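PDB 2G7S: transcriptional regulator, TetR family from Agrobacterium tumefaciens, which probably binds operator DNA as a dimer through N-terminal helix-turn-helix domains and controls transcription in response to a small ligand. Local coordinates for residues D11-C16 / S53-K58; C16-I21 / A99-C104; E83-Y88 / E159-T164; S111-L116 / L122-H127; V138-I143 / G152-N157. All blocks are in the same frame, centred on the assembly; numbering follows the deposited sequence. Where two conformers were deposited one is given.

Contact 1: D11-C16 / S53-K58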
# COMPACT_ATOMS: atom_id res chain seq x y z
N ASP A 11 -20.92 8.00 17.58
CA ASP A 11 -19.51 8.49 17.53
C ASP A 11 -18.56 7.45 18.12
O ASP A 11 -17.47 7.24 17.53
CB ASP A 11 -19.33 9.77 18.34
CG ASP A 11 -20.04 10.98 17.72
OD1 ASP A 11 -20.34 10.95 16.51
OD2 ASP A 11 -20.26 11.97 18.50
N ASP A 12 -18.94 6.80 19.22
CA ASP A 12 -18.05 5.81 19.77
C ASP A 12 -17.82 4.65 18.81
O ASP A 12 -16.71 4.11 18.72
CB ASP A 12 -18.61 5.24 21.08
CG ASP A 12 -18.57 6.20 22.21
OD1 ASP A 12 -17.95 7.28 22.09
OD2 ASP A 12 -19.23 5.82 23.21
N ILE A 13 -18.89 4.21 18.14
CA ILE A 13 -18.78 3.11 17.16
C ILE A 13 -17.87 3.53 16.04
O ILE A 13 -16.96 2.76 15.65
CB ILE A 13 -20.14 2.70 16.61
CG1 ILE A 13 -20.98 2.06 17.74
CG2 ILE A 13 -20.00 1.79 15.39
CD1 ILE A 13 -22.54 2.11 17.44
N LEU A 14 -18.05 4.77 15.52
CA LEU A 14 -17.17 5.17 14.40
C LEU A 14 -15.70 5.31 14.83
O LEU A 14 -14.82 4.92 14.05
CB LEU A 14 -17.63 6.54 13.85
CG LEU A 14 -18.92 6.43 13.01
CD1 LEU A 14 -19.46 7.83 12.70
CD2 LEU A 14 -18.75 5.63 11.70
N GLN A 15 -15.46 5.90 16.03
CA GLN A 15 -14.08 6.02 16.57
C GLN A 15 -13.45 4.61 16.57
O GLN A 15 -12.39 4.33 15.96
CB GLN A 15 -14.15 6.62 18.00
CG GLN A 15 -12.78 6.78 18.65
CD GLN A 15 -12.76 7.60 19.92
OE1 GLN A 15 -13.49 8.57 20.07
NE2 GLN A 15 -11.89 7.22 20.84
N CYS A 16 -14.12 3.70 17.24
CA CYS A 16 -13.61 2.32 17.41
C CYS A 16 -13.34 1.66 16.06
O CYS A 16 -12.26 1.12 15.81
CB CYS A 16 -14.64 1.49 18.23
SG CYS A 16 -14.22 -0.24 18.28
N SER A 53 -21.25 -1.98 5.50
CA SER A 53 -20.81 -1.09 4.40
C SER A 53 -21.19 0.33 4.74
O SER A 53 -20.41 1.26 4.43
CB SER A 53 -21.37 -1.51 3.07
OG SER A 53 -22.74 -1.40 3.01
N ASP A 54 -22.42 0.53 5.28
CA ASP A 54 -22.77 1.89 5.63
C ASP A 54 -21.89 2.46 6.77
O ASP A 54 -21.47 3.63 6.71
CB ASP A 54 -24.21 1.90 6.08
CG ASP A 54 -24.65 3.32 6.50
OD1 ASP A 54 -24.77 4.16 5.57
OD2 ASP A 54 -24.88 3.51 7.70
N LEU A 55 -21.60 1.63 7.77
CA LEU A 55 -20.72 2.09 8.84
C LEU A 55 -19.38 2.56 8.26
O LEU A 55 -18.85 3.64 8.60
CB LEU A 55 -20.54 0.90 9.78
CG LEU A 55 -19.86 1.21 11.09
CD1 LEU A 55 -20.19 0.04 12.13
CD2 LEU A 55 -18.46 1.28 10.86
N VAL A 56 -18.83 1.73 7.37
CA VAL A 56 -17.50 2.09 6.83
C VAL A 56 -17.60 3.29 5.85
O VAL A 56 -16.68 4.15 5.86
CB VAL A 56 -16.86 0.85 6.20
CG1 VAL A 56 -15.52 1.23 5.50
CG2 VAL A 56 -16.62 -0.19 7.32
N CYS A 57 -18.68 3.42 5.09
CA CYS A 57 -18.78 4.65 4.29
C CYS A 57 -18.82 5.86 5.19
O CYS A 57 -18.20 6.88 4.85
CB CYS A 57 -20.07 4.63 3.47
SG CYS A 57 -20.00 3.57 2.01
N LYS A 58 -19.56 5.78 6.31
CA LYS A 58 -19.63 6.92 7.23
C LYS A 58 -18.27 7.23 7.86
O LYS A 58 -17.95 8.38 8.12
CB LYS A 58 -20.67 6.64 8.31
CG LYS A 58 -22.06 6.67 7.70
CD LYS A 58 -22.51 8.10 7.49
CE LYS A 58 -23.81 8.15 6.68
NZ LYS A 58 -24.65 6.99 6.95
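In the DNA-binding domain typical of the TetR family, I13 and L14 of the first helix, 6-24, rest on L55 and K58 near the start of helix 52-77, the long helix that follows the helix-turn-helix formed by helices 31-38 and 42-48. The two segments cross nearly at right angles (82°), their axes 10.2 Å apart at the closest point. I13 uses its branch methyl: CG2 lies 3.7 Å from CD1 of L55, and the two side chains run across each other at about a right angle. L55 extends its CG anti to the backbone N (chi1 -170°), which carries CD1 to that methyl. L14 works with a single methyl, CD2, which sits 3.7 Å from the backbone O of L55 and 4.0 Å from CB of K58, touching both residues, about one helical turn apart. Only the base of K58 takes part. In the modelled conformer its chain bends at chi2 (-78°) and turns back along its own helix, where NZ makes a 3.2 Å salt bridge with OD1 of D54, met on the syn side of the carboxylate. Y31 of helix 31-38 and A17 of helix 6-24 also cover L55. Apart from the carbonyl O of L55 the touching groups are aliphatic, so the contact is van der Waals packing without directional bonds, and in this conformer the lysine charge is paired with D54.

Contact 2: C16-I21 / A99-C104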
# COMPACT_ATOMS: atom_id res chain seq x y z
N CYS A 16 -14.12 3.70 17.24
CA CYS A 16 -13.61 2.32 17.41
C CYS A 16 -13.34 1.66 16.06
O CYS A 16 -12.26 1.12 15.81
CB CYS A 16 -14.64 1.49 18.23
SG CYS A 16 -14.22 -0.24 18.28
N ALA A 17 -14.32 1.74 15.16
CA ALA A 17 -14.16 1.10 13.86
C ALA A 17 -12.97 1.74 13.10
O ALA A 17 -12.24 1.04 12.38
CB ALA A 17 -15.41 1.26 13.07
N ARG A 18 -12.78 3.03 13.26
CA ARG A 18 -11.63 3.68 12.55
C ARG A 18 -10.32 3.06 13.09
O ARG A 18 -9.41 2.72 12.31
CB ARG A 18 -11.64 5.17 12.75
CG ARG A 18 -10.59 5.72 11.77
CD ARG A 18 -10.24 7.12 11.69
NE ARG A 18 -11.37 7.99 11.65
CZ ARG A 18 -11.24 9.33 11.60
NH1 ARG A 18 -10.01 9.86 11.56
NH2 ARG A 18 -12.34 10.11 11.63
N THR A 19 -10.18 2.94 14.41
CA THR A 19 -8.94 2.39 14.93
C THR A 19 -8.75 0.95 14.47
O THR A 19 -7.66 0.56 14.06
CB THR A 19 -9.00 2.48 16.47
OG1 THR A 19 -9.12 3.86 16.81
CG2 THR A 19 -7.79 1.88 17.12
N LEU A 20 -9.83 0.17 14.45
CA LEU A 20 -9.70 -1.24 14.03
C LEU A 20 -9.34 -1.35 12.54
O LEU A 20 -8.57 -2.21 12.14
CB LEU A 20 -10.99 -2.08 14.33
CG LEU A 20 -11.39 -2.07 15.84
CD1 LEU A 20 -12.69 -2.85 15.97
CD2 LEU A 20 -10.25 -2.72 16.66
N ILE A 21 -9.98 -0.51 11.70
CA ILE A 21 -9.76 -0.62 10.28
C ILE A 21 -8.30 -0.24 9.91
O ILE A 21 -7.74 -0.79 8.92
CB ILE A 21 -10.81 0.18 9.51
CG1 ILE A 21 -11.26 -0.48 8.26
CG2 ILE A 21 -10.52 1.65 9.54
CD1 ILE A 21 -12.53 0.12 7.62
N ALA A 99 1.41 6.33 16.91
CA ALA A 99 1.04 4.94 16.69
C ALA A 99 -0.37 4.48 16.92
O ALA A 99 -0.63 3.28 16.88
CB ALA A 99 1.97 4.03 17.31
N THR A 100 -1.25 5.44 17.13
CA THR A 100 -2.67 5.16 17.32
C THR A 100 -3.31 4.86 15.94
O THR A 100 -3.98 3.81 15.76
CB THR A 100 -3.30 6.34 18.11
OG1 THR A 100 -2.85 6.27 19.47
CG2 THR A 100 -4.83 6.34 18.04
N HIS A 101 -3.04 5.75 14.96
CA HIS A 101 -3.52 5.77 13.57
C HIS A 101 -2.29 5.99 12.60
O HIS A 101 -2.19 6.99 11.92
CB HIS A 101 -4.48 6.95 13.40
CG HIS A 101 -5.82 6.79 14.11
ND1 HIS A 101 -6.84 7.71 13.97
CD2 HIS A 101 -6.34 5.76 14.84
CE1 HIS A 101 -7.89 7.31 14.67
NE2 HIS A 101 -7.61 6.14 15.22
N PRO A 102 -1.34 5.04 12.55
CA PRO A 102 -0.10 5.18 11.80
C PRO A 102 -0.26 4.80 10.32
O PRO A 102 0.73 4.53 9.66
CB PRO A 102 0.85 4.18 12.49
CG PRO A 102 -0.12 3.03 12.83
CD PRO A 102 -1.37 3.76 13.32
N PHE A 103 -1.48 4.80 9.79
CA PHE A 103 -1.69 4.45 8.38
C PHE A 103 -2.93 5.22 7.94
O PHE A 103 -3.88 5.38 8.75
CB PHE A 103 -1.89 2.95 8.20
CG PHE A 103 -1.29 2.38 6.90
CD1 PHE A 103 -0.09 1.73 6.89
CD2 PHE A 103 -1.99 2.47 5.72
CE1 PHE A 103 0.45 1.18 5.75
CE2 PHE A 103 -1.47 1.90 4.56
CZ PHE A 103 -0.26 1.29 4.57
N CYS A 104 -2.98 5.64 6.70
CA CYS A 104 -4.15 6.30 6.14
C CYS A 104 -5.27 5.24 5.92
O CYS A 104 -5.03 4.20 5.29
CB CYS A 104 -3.72 6.94 4.83
SG CYS A 104 -5.19 7.55 3.88
O HOH W 1 -7.44 8.36 11.36
O HOH W 2 -5.02 1.38 14.65
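T19 and H101 form the direct polar link between helix 6-24 and the loop that joins helix 81-98 to helix 105-110. T19 OG1 lies at the edge of the imidazole, in the ring plane, 3.2 Å from H101 NE2; this is a hydrogen bond in which either group could donate. The hydroxyl reaches the ring because OG1 is turned anti to the carbonyl carbon (chi1 -61°), a position from which it also makes a weak bond to Q15 O one turn earlier. Next to it the packing is close: R18 CD lies oblique to the ring, 3.8 Å from H101 CE1. The arginine chain then bends at chi3 (-47°), leaving the guanidinium tilted 33° from the imidazole plane. The looser side is bridged by water. One water, in the guanidinium plane, accepts from R18 NH1 at 3.0 Å and, weakly, from H101 ND1. A second donates to two backbone carbonyls, T19 O at 2.8 Å and T100 O at 2.9 Å, linking the two backbones where the exposed T100 has little contact with the helix. The loop thus ties the DNA-binding domain to the C-terminal domain at the surface. R18 ends in a salt bridge with E66 and a hydrogen bond to Q62 on helix 52-77, I22 of helix 6-24 packs against H101, and F103 turns to M169 and R173 of helix 154-173.

Contact 3: E83-Y88 / E159-T164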
# COMPACT_ATOMS: atom_id res chain seq x y z
N GLU A 83 6.97 24.60 1.95
CA GLU A 83 6.80 24.36 3.38
C GLU A 83 5.45 23.73 3.66
O GLU A 83 5.33 23.01 4.67
CB GLU A 83 6.99 25.70 4.15
CG GLU A 83 8.45 26.19 3.97
CD GLU A 83 9.49 25.23 4.48
OE1 GLU A 83 9.25 24.55 5.50
OE2 GLU A 83 10.55 25.11 3.82
N GLN A 84 4.46 23.91 2.81
CA GLN A 84 3.19 23.15 2.99
C GLN A 84 3.44 21.66 2.76
O GLN A 84 2.95 20.83 3.56
CB GLN A 84 2.14 23.66 1.95
CG GLN A 84 1.70 25.13 2.30
CD GLN A 84 0.89 25.77 1.17
OE1 GLN A 84 0.70 25.19 0.09
NE2 GLN A 84 0.40 26.96 1.44
N LEU A 85 4.22 21.31 1.72
CA LEU A 85 4.51 19.88 1.50
C LEU A 85 5.36 19.36 2.68
O LEU A 85 5.13 18.21 3.13
CB LEU A 85 5.26 19.65 0.21
CG LEU A 85 4.51 20.14 -1.02
CD1 LEU A 85 5.46 20.03 -2.22
CD2 LEU A 85 3.28 19.24 -1.23
N ARG A 86 6.31 20.15 3.16
CA ARG A 86 7.15 19.65 4.25
C ARG A 86 6.29 19.44 5.51
O ARG A 86 6.48 18.46 6.29
CB ARG A 86 8.23 20.70 4.61
CG ARG A 86 9.37 20.12 5.53
CD ARG A 86 10.33 21.22 6.08
NE ARG A 86 10.74 22.11 4.99
CZ ARG A 86 11.66 21.79 4.10
NH1 ARG A 86 12.33 20.62 4.22
NH2 ARG A 86 11.95 22.62 3.06
N ALA A 87 5.32 20.34 5.75
CA ALA A 87 4.47 20.18 6.94
C ALA A 87 3.54 18.98 6.80
O ALA A 87 3.22 18.32 7.80
CB ALA A 87 3.62 21.46 7.18
N TYR A 88 3.11 18.68 5.59
CA TYR A 88 2.28 17.47 5.36
C TYR A 88 3.09 16.20 5.68
O TYR A 88 2.57 15.27 6.35
CB TYR A 88 1.79 17.54 3.89
CG TYR A 88 1.15 16.27 3.41
CD1 TYR A 88 -0.11 15.89 3.79
CD2 TYR A 88 1.83 15.44 2.55
CE1 TYR A 88 -0.68 14.65 3.31
CE2 TYR A 88 1.28 14.26 2.09
CZ TYR A 88 0.06 13.87 2.46
OH TYR A 88 -0.49 12.69 1.97
N GLU A 159 1.02 12.86 -8.36
CA GLU A 159 0.77 11.44 -8.35
C GLU A 159 1.97 10.66 -7.85
O GLU A 159 1.81 9.67 -7.08
CB GLU A 159 0.34 10.97 -9.75
CG GLU A 159 -1.05 11.43 -10.18
CD GLU A 159 -2.16 10.68 -9.43
OE1 GLU A 159 -2.01 9.45 -9.21
OE2 GLU A 159 -3.18 11.33 -9.18
N ILE A 160 3.20 11.09 -8.23
CA ILE A 160 4.41 10.44 -7.68
C ILE A 160 4.50 10.71 -6.18
O ILE A 160 4.81 9.78 -5.40
CB ILE A 160 5.63 10.94 -8.45
CG1 ILE A 160 5.63 10.38 -9.90
CG2 ILE A 160 6.94 10.59 -7.72
CD1 ILE A 160 6.47 11.19 -10.87
N PHE A 161 4.30 11.94 -5.77
CA PHE A 161 4.48 12.18 -4.32
C PHE A 161 3.41 11.44 -3.49
O PHE A 161 3.70 10.93 -2.39
CB PHE A 161 4.43 13.69 -4.10
CG PHE A 161 4.68 14.09 -2.67
CD1 PHE A 161 5.97 14.05 -2.17
CD2 PHE A 161 3.63 14.54 -1.86
CE1 PHE A 161 6.20 14.40 -0.82
CE2 PHE A 161 3.86 14.92 -0.54
CZ PHE A 161 5.17 14.87 -0.03
N MSE A 162 2.18 11.37 -3.97
CA MSE A 162 1.15 10.63 -3.21
C MSE A 162 1.52 9.16 -3.17
O MSE A 162 1.40 8.51 -2.09
CB MSE A 162 -0.23 10.82 -3.93
CG MSE A 162 -1.32 10.05 -3.15
SE MSE A 162 -3.11 10.55 -3.71
CE MSE A 162 -3.04 9.77 -5.50
N ALA A 163 1.97 8.56 -4.28
CA ALA A 163 2.34 7.16 -4.30
C ALA A 163 3.53 6.92 -3.36
O ALA A 163 3.64 5.87 -2.70
CB ALA A 163 2.67 6.71 -5.71
N THR A 164 4.48 7.86 -3.34
CA THR A 164 5.66 7.71 -2.45
C THR A 164 5.22 7.74 -1.00
O THR A 164 5.73 6.93 -0.20
CB THR A 164 6.67 8.84 -2.75
OG1 THR A 164 7.01 8.78 -4.18
CG2 THR A 164 7.91 8.63 -1.96
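L85 and Y88, about a turn apart on helix 81-98, point at F161 of helix 154-173 inside the all-helical C-terminal domain of the TetR fold, which in relatives binds the effector. At the start of the segment E83 is held side-on by R86: NE reaches OE1 at 2.9 Å and NH2 reaches OE2 at 3.0 Å, both close to the guanidinium plane. This pair takes no part in the contact with F161, and R86 has a second acid, E190, for its NH1. Q84 is buried, its amide engaged by R141 and by the backbone O of I78. L85 then begins the contact proper, setting CD2 obliquely to the phenyl ring, 4.4 Å from F161 CE2. V138 of helix 118-144 and L189 of helix 180-192 close in on the same leucine. Y88 completes the row; with CG anti to the backbone N (chi1 169°), its ring reaches across the interior and meets that of W92 edge-to-face. About one turn on from F161, T164 packs on T164 of the second subunit, so helix 154-173 serves both this core and the dimer interface. The two aromatic rings meet edge to edge: F161 CE2 sits near the Y88 plane, 3.7 Å from both Y88 CD2 and Y88 CE2.

Contact 4: S111-L116 / L122-H127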
# COMPACT_ATOMS: atom_id res chain seq x y z
N SER A 111 -5.96 -1.00 -0.98
CA SER A 111 -5.31 -2.25 -1.35
C SER A 111 -6.29 -3.40 -1.42
O SER A 111 -5.92 -4.48 -1.87
CB SER A 111 -4.26 -2.62 -0.33
OG SER A 111 -4.87 -2.96 0.92
N GLU A 112 -7.49 -3.17 -0.91
CA GLU A 112 -8.51 -4.26 -0.87
C GLU A 112 -9.69 -3.98 -1.81
O GLU A 112 -10.74 -4.66 -1.71
CB GLU A 112 -9.12 -4.35 0.53
CG GLU A 112 -8.27 -4.32 1.61
CD GLU A 112 -8.98 -4.27 2.98
OE1 GLU A 112 -9.82 -3.42 3.37
OE2 GLU A 112 -8.44 -4.98 3.75
N ILE A 113 -9.58 -2.94 -2.65
CA ILE A 113 -10.72 -2.56 -3.50
C ILE A 113 -11.52 -3.69 -4.13
O ILE A 113 -12.76 -3.65 -4.12
CB ILE A 113 -10.31 -1.46 -4.51
CG1 ILE A 113 -10.33 -0.10 -3.74
CG2 ILE A 113 -11.21 -1.44 -5.73
CD1 ILE A 113 -9.72 1.06 -4.51
N PRO A 114 -10.86 -4.69 -4.70
CA PRO A 114 -11.66 -5.73 -5.43
C PRO A 114 -12.69 -6.45 -4.53
O PRO A 114 -13.65 -7.01 -5.08
CB PRO A 114 -10.59 -6.76 -5.87
CG PRO A 114 -9.35 -5.86 -6.16
CD PRO A 114 -9.38 -4.87 -4.93
N VAL A 115 -12.51 -6.45 -3.21
CA VAL A 115 -13.47 -7.15 -2.33
C VAL A 115 -14.33 -6.17 -1.56
O VAL A 115 -15.18 -6.61 -0.76
CB VAL A 115 -12.79 -8.12 -1.36
CG1 VAL A 115 -11.91 -9.15 -2.18
CG2 VAL A 115 -11.96 -7.42 -0.27
N LEU A 116 -14.14 -4.87 -1.75
CA LEU A 116 -14.93 -3.94 -0.93
C LEU A 116 -16.32 -3.67 -1.55
O LEU A 116 -16.50 -3.72 -2.78
CB LEU A 116 -14.23 -2.56 -0.86
CG LEU A 116 -12.90 -2.57 -0.11
CD1 LEU A 116 -12.29 -1.17 -0.11
CD2 LEU A 116 -13.05 -3.07 1.33
N LEU A 122 -16.25 3.98 -3.71
CA LEU A 122 -16.46 5.35 -4.17
C LEU A 122 -15.77 6.32 -3.19
O LEU A 122 -15.13 7.30 -3.64
CB LEU A 122 -17.98 5.68 -4.24
CG LEU A 122 -18.75 4.96 -5.30
CD1 LEU A 122 -20.28 5.36 -5.09
CD2 LEU A 122 -18.28 5.40 -6.69
N GLU A 123 -15.96 6.11 -1.89
CA GLU A 123 -15.37 7.02 -0.90
C GLU A 123 -13.83 6.98 -0.93
O GLU A 123 -13.15 8.02 -0.86
CB GLU A 123 -15.86 6.66 0.51
CG GLU A 123 -17.35 7.00 0.76
CD GLU A 123 -17.61 8.48 0.97
OE1 GLU A 123 -16.68 9.21 1.33
OE2 GLU A 123 -18.80 8.88 0.81
N VAL A 124 -13.31 5.78 -1.07
CA VAL A 124 -11.83 5.62 -1.09
C VAL A 124 -11.26 6.33 -2.32
O VAL A 124 -10.25 7.07 -2.23
CB VAL A 124 -11.46 4.14 -1.08
CG1 VAL A 124 -9.96 3.94 -1.30
CG2 VAL A 124 -11.90 3.54 0.28
N ARG A 125 -11.85 6.10 -3.48
CA ARG A 125 -11.31 6.72 -4.70
C ARG A 125 -11.43 8.22 -4.61
O ARG A 125 -10.53 8.92 -5.12
CB ARG A 125 -11.99 6.13 -5.96
CG ARG A 125 -11.57 4.70 -6.26
CD ARG A 125 -12.24 4.08 -7.48
NE ARG A 125 -11.48 2.86 -7.81
CZ ARG A 125 -11.92 1.80 -8.50
NH1 ARG A 125 -11.10 0.82 -8.80
NH2 ARG A 125 -13.24 1.68 -8.76
N ALA A 126 -12.49 8.74 -3.99
CA ALA A 126 -12.66 10.18 -3.86
C ALA A 126 -11.53 10.79 -3.03
O ALA A 126 -11.09 11.94 -3.30
CB ALA A 126 -14.03 10.50 -3.26
N HIS A 127 -11.07 10.07 -2.00
CA HIS A 127 -9.94 10.61 -1.23
C HIS A 127 -8.69 10.69 -2.14
O HIS A 127 -7.95 11.66 -2.08
CB HIS A 127 -9.63 9.67 -0.10
CG HIS A 127 -8.36 10.03 0.59
ND1 HIS A 127 -8.25 11.11 1.44
CD2 HIS A 127 -7.12 9.46 0.51
CE1 HIS A 127 -7.00 11.19 1.88
NE2 HIS A 127 -6.28 10.21 1.31
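A short 3-10 turn, 113-115, presents I113 to V124 and R125 of helix 118-144, with the CA atoms of I113 and V124 8.6 Å apart; its backbone is closed by V115 N to E112 O at 2.9 Å and L116 N to I113 O at 3.0 Å. I113 makes both contacts with the helix. Its branch methyl CG2 lies over one face of the R125 guanidinium, 3.8 Å from NH1, while CD1 lies 4.3 Å from V124 CG1 and 4.2 Å from R125 NE. R125 leaves the helix with CG anti to the carbonyl carbon (chi1 -72°) and stays extended as far as NE, which carries its flat end across the isoleucine. That methyl covers a face and leaves the N-H edges to polar partners: NH1 donates to R173 O of the second subunit, and NE makes a weak bond to A174 O of the same subunit. The turn itself takes part in that interface, since S111 O accepts from R173 NH1 of the second subunit and P114 packs on the same arginine. Within the chain, E112 OE1 bonds to Y26 N. This is an aliphatic side chain laid on an arginine face at a subunit boundary, here in the C-terminal domain through which TetR-family regulators dimerise.

Contact 5: V138-I143 / G152-N157; sequences VLERGI and GTARAN
T153 O, on the turn that sets A154 against L139, is gripped twice by N157: by the backbone N at 3.0 Å, the first helical bond, and by ND2 at 2.9 Å. The amide donor stands above the carbonyl plane, 47° out of it, and its N-H points almost straight at the oxygen (166°). T153 is the N-cap of helix 154-173, its OG1 accepting from A156 N at 3.0 Å, so that main chain and side chains together fix the start of this helix of the TetR C-terminal domain. ND2 also donates to T151 O, which settles the turn of the amide. Against this capped end lies helix 118-144. L139, its CG anti to the carbonyl carbon (chi1 -70°), sends CD1 to 3.5 Å from A154 O and 3.9 Å from N157 CB, crossing the asparagine at about a right angle. I192 of helix 180-192 and L148 of the connecting loop pack on the same leucine. Towards solvent, the aliphatic stem of E140 continues the seam while its carboxylate extends past it. A154 CB fits between neighbouring residues of the opposing helix, 4.0 Å from L139 CB and 3.5 Å from E140 CG.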
# COMPACT_ATOMS: atom_id res chain seq x y z
N VAL A 138 -0.71 22.63 -4.74
CA VAL A 138 0.43 23.11 -3.98
C VAL A 138 1.64 23.16 -4.93
O VAL A 138 2.39 24.19 -4.94
CB VAL A 138 0.77 22.16 -2.83
CG1 VAL A 138 2.10 22.58 -2.14
CG2 VAL A 138 -0.41 22.16 -1.84
N LEU A 139 1.86 22.10 -5.73
CA LEU A 139 3.01 22.12 -6.63
C LEU A 139 2.89 23.29 -7.67
O LEU A 139 3.88 23.94 -8.01
CB LEU A 139 3.14 20.75 -7.33
CG LEU A 139 3.58 19.65 -6.33
CD1 LEU A 139 3.28 18.34 -6.98
CD2 LEU A 139 5.08 19.75 -6.06
N GLU A 140 1.67 23.48 -8.16
CA GLU A 140 1.47 24.55 -9.16
C GLU A 140 1.81 25.89 -8.53
O GLU A 140 2.44 26.74 -9.19
CB GLU A 140 0.01 24.57 -9.64
CG GLU A 140 -0.28 23.44 -10.58
CD GLU A 140 -1.79 23.26 -10.82
OE1 GLU A 140 -2.61 23.56 -9.92
OE2 GLU A 140 -2.14 22.81 -11.97
N ARG A 141 1.34 26.15 -7.28
CA ARG A 141 1.66 27.44 -6.61
C ARG A 141 3.16 27.53 -6.43
O ARG A 141 3.76 28.62 -6.50
CB ARG A 141 0.98 27.52 -5.29
CG ARG A 141 -0.56 27.66 -5.48
CD ARG A 141 -1.23 28.10 -4.14
NE ARG A 141 -0.94 27.22 -3.03
CZ ARG A 141 -1.71 26.13 -2.73
NH1 ARG A 141 -2.80 25.79 -3.47
NH2 ARG A 141 -1.40 25.38 -1.67
N GLY A 142 3.82 26.41 -6.12
CA GLY A 142 5.27 26.50 -5.98
C GLY A 142 5.96 26.90 -7.27
O GLY A 142 6.93 27.70 -7.25
N ILE A 143 5.49 26.37 -8.40
CA ILE A 143 6.01 26.86 -9.69
C ILE A 143 5.66 28.34 -9.89
O ILE A 143 6.53 29.13 -10.27
CB ILE A 143 5.44 26.04 -10.84
CG1 ILE A 143 6.03 24.60 -10.84
CG2 ILE A 143 5.72 26.74 -12.20
CD1 ILE A 143 7.49 24.53 -11.18
N GLY A 152 8.29 17.37 -15.73
CA GLY A 152 6.93 16.89 -15.95
C GLY A 152 5.93 17.82 -15.29
O GLY A 152 6.29 18.83 -14.70
N THR A 153 4.66 17.48 -15.41
CA THR A 153 3.63 18.41 -14.94
C THR A 153 3.45 18.36 -13.43
O THR A 153 3.86 17.40 -12.75
CB THR A 153 2.30 18.00 -15.56
OG1 THR A 153 1.94 16.71 -15.11
CG2 THR A 153 2.39 18.02 -17.13
N ALA A 154 2.77 19.36 -12.90
CA ALA A 154 2.45 19.34 -11.47
C ALA A 154 1.60 18.12 -11.14
O ALA A 154 1.87 17.47 -10.11
CB ALA A 154 1.69 20.60 -11.09
N ARG A 155 0.60 17.80 -11.96
CA ARG A 155 -0.23 16.60 -11.63
C ARG A 155 0.61 15.33 -11.63
O ARG A 155 0.47 14.46 -10.74
CB ARG A 155 -1.35 16.44 -12.67
CG ARG A 155 -2.15 15.15 -12.55
CD ARG A 155 -2.97 15.15 -11.31
NE ARG A 155 -4.12 16.04 -11.50
CZ ARG A 155 -5.11 16.21 -10.60
NH1 ARG A 155 -5.06 15.62 -9.39
NH2 ARG A 155 -6.16 16.98 -10.90
N ALA A 156 1.52 15.17 -12.60
CA ALA A 156 2.32 13.93 -12.60
C ALA A 156 3.21 13.86 -11.36
O ALA A 156 3.38 12.78 -10.75
CB ALA A 156 3.22 13.86 -13.85
N ASN A 157 3.74 15.01 -10.94
CA ASN A 157 4.53 15.02 -9.70
C ASN A 157 3.67 14.78 -8.47
O ASN A 157 4.15 14.16 -7.50
CB ASN A 157 5.30 16.32 -9.60
CG ASN A 157 6.56 16.27 -10.45
OD1 ASN A 157 7.60 15.78 -10.00
ND2 ASN A 157 6.46 16.73 -11.71

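From the N terminus, contact 1 closes first, joining helix 6-24 to helix 52-77 around the helix-turn-helix. Contact 2 starts on the same helix, shares C16 and crosses contact 1 along the chain; its larger loop ends at residues 99-104 and ties the DNA-binding domain to the core domain. Contact 3 opens before contact 2 has closed, so these cross too. Contacts 4 and 5 both fall between the segments of contact 3 and use opposite ends of helix 118-144. Contact 4 touches contacts 1 and 2, whereas contact 5 shares helix 154-173 with contact 3 and touches it through L85-V138 packing and a probable Q84-R141 hydrogen bond. Contacts 3 and 4 both border the second subunit.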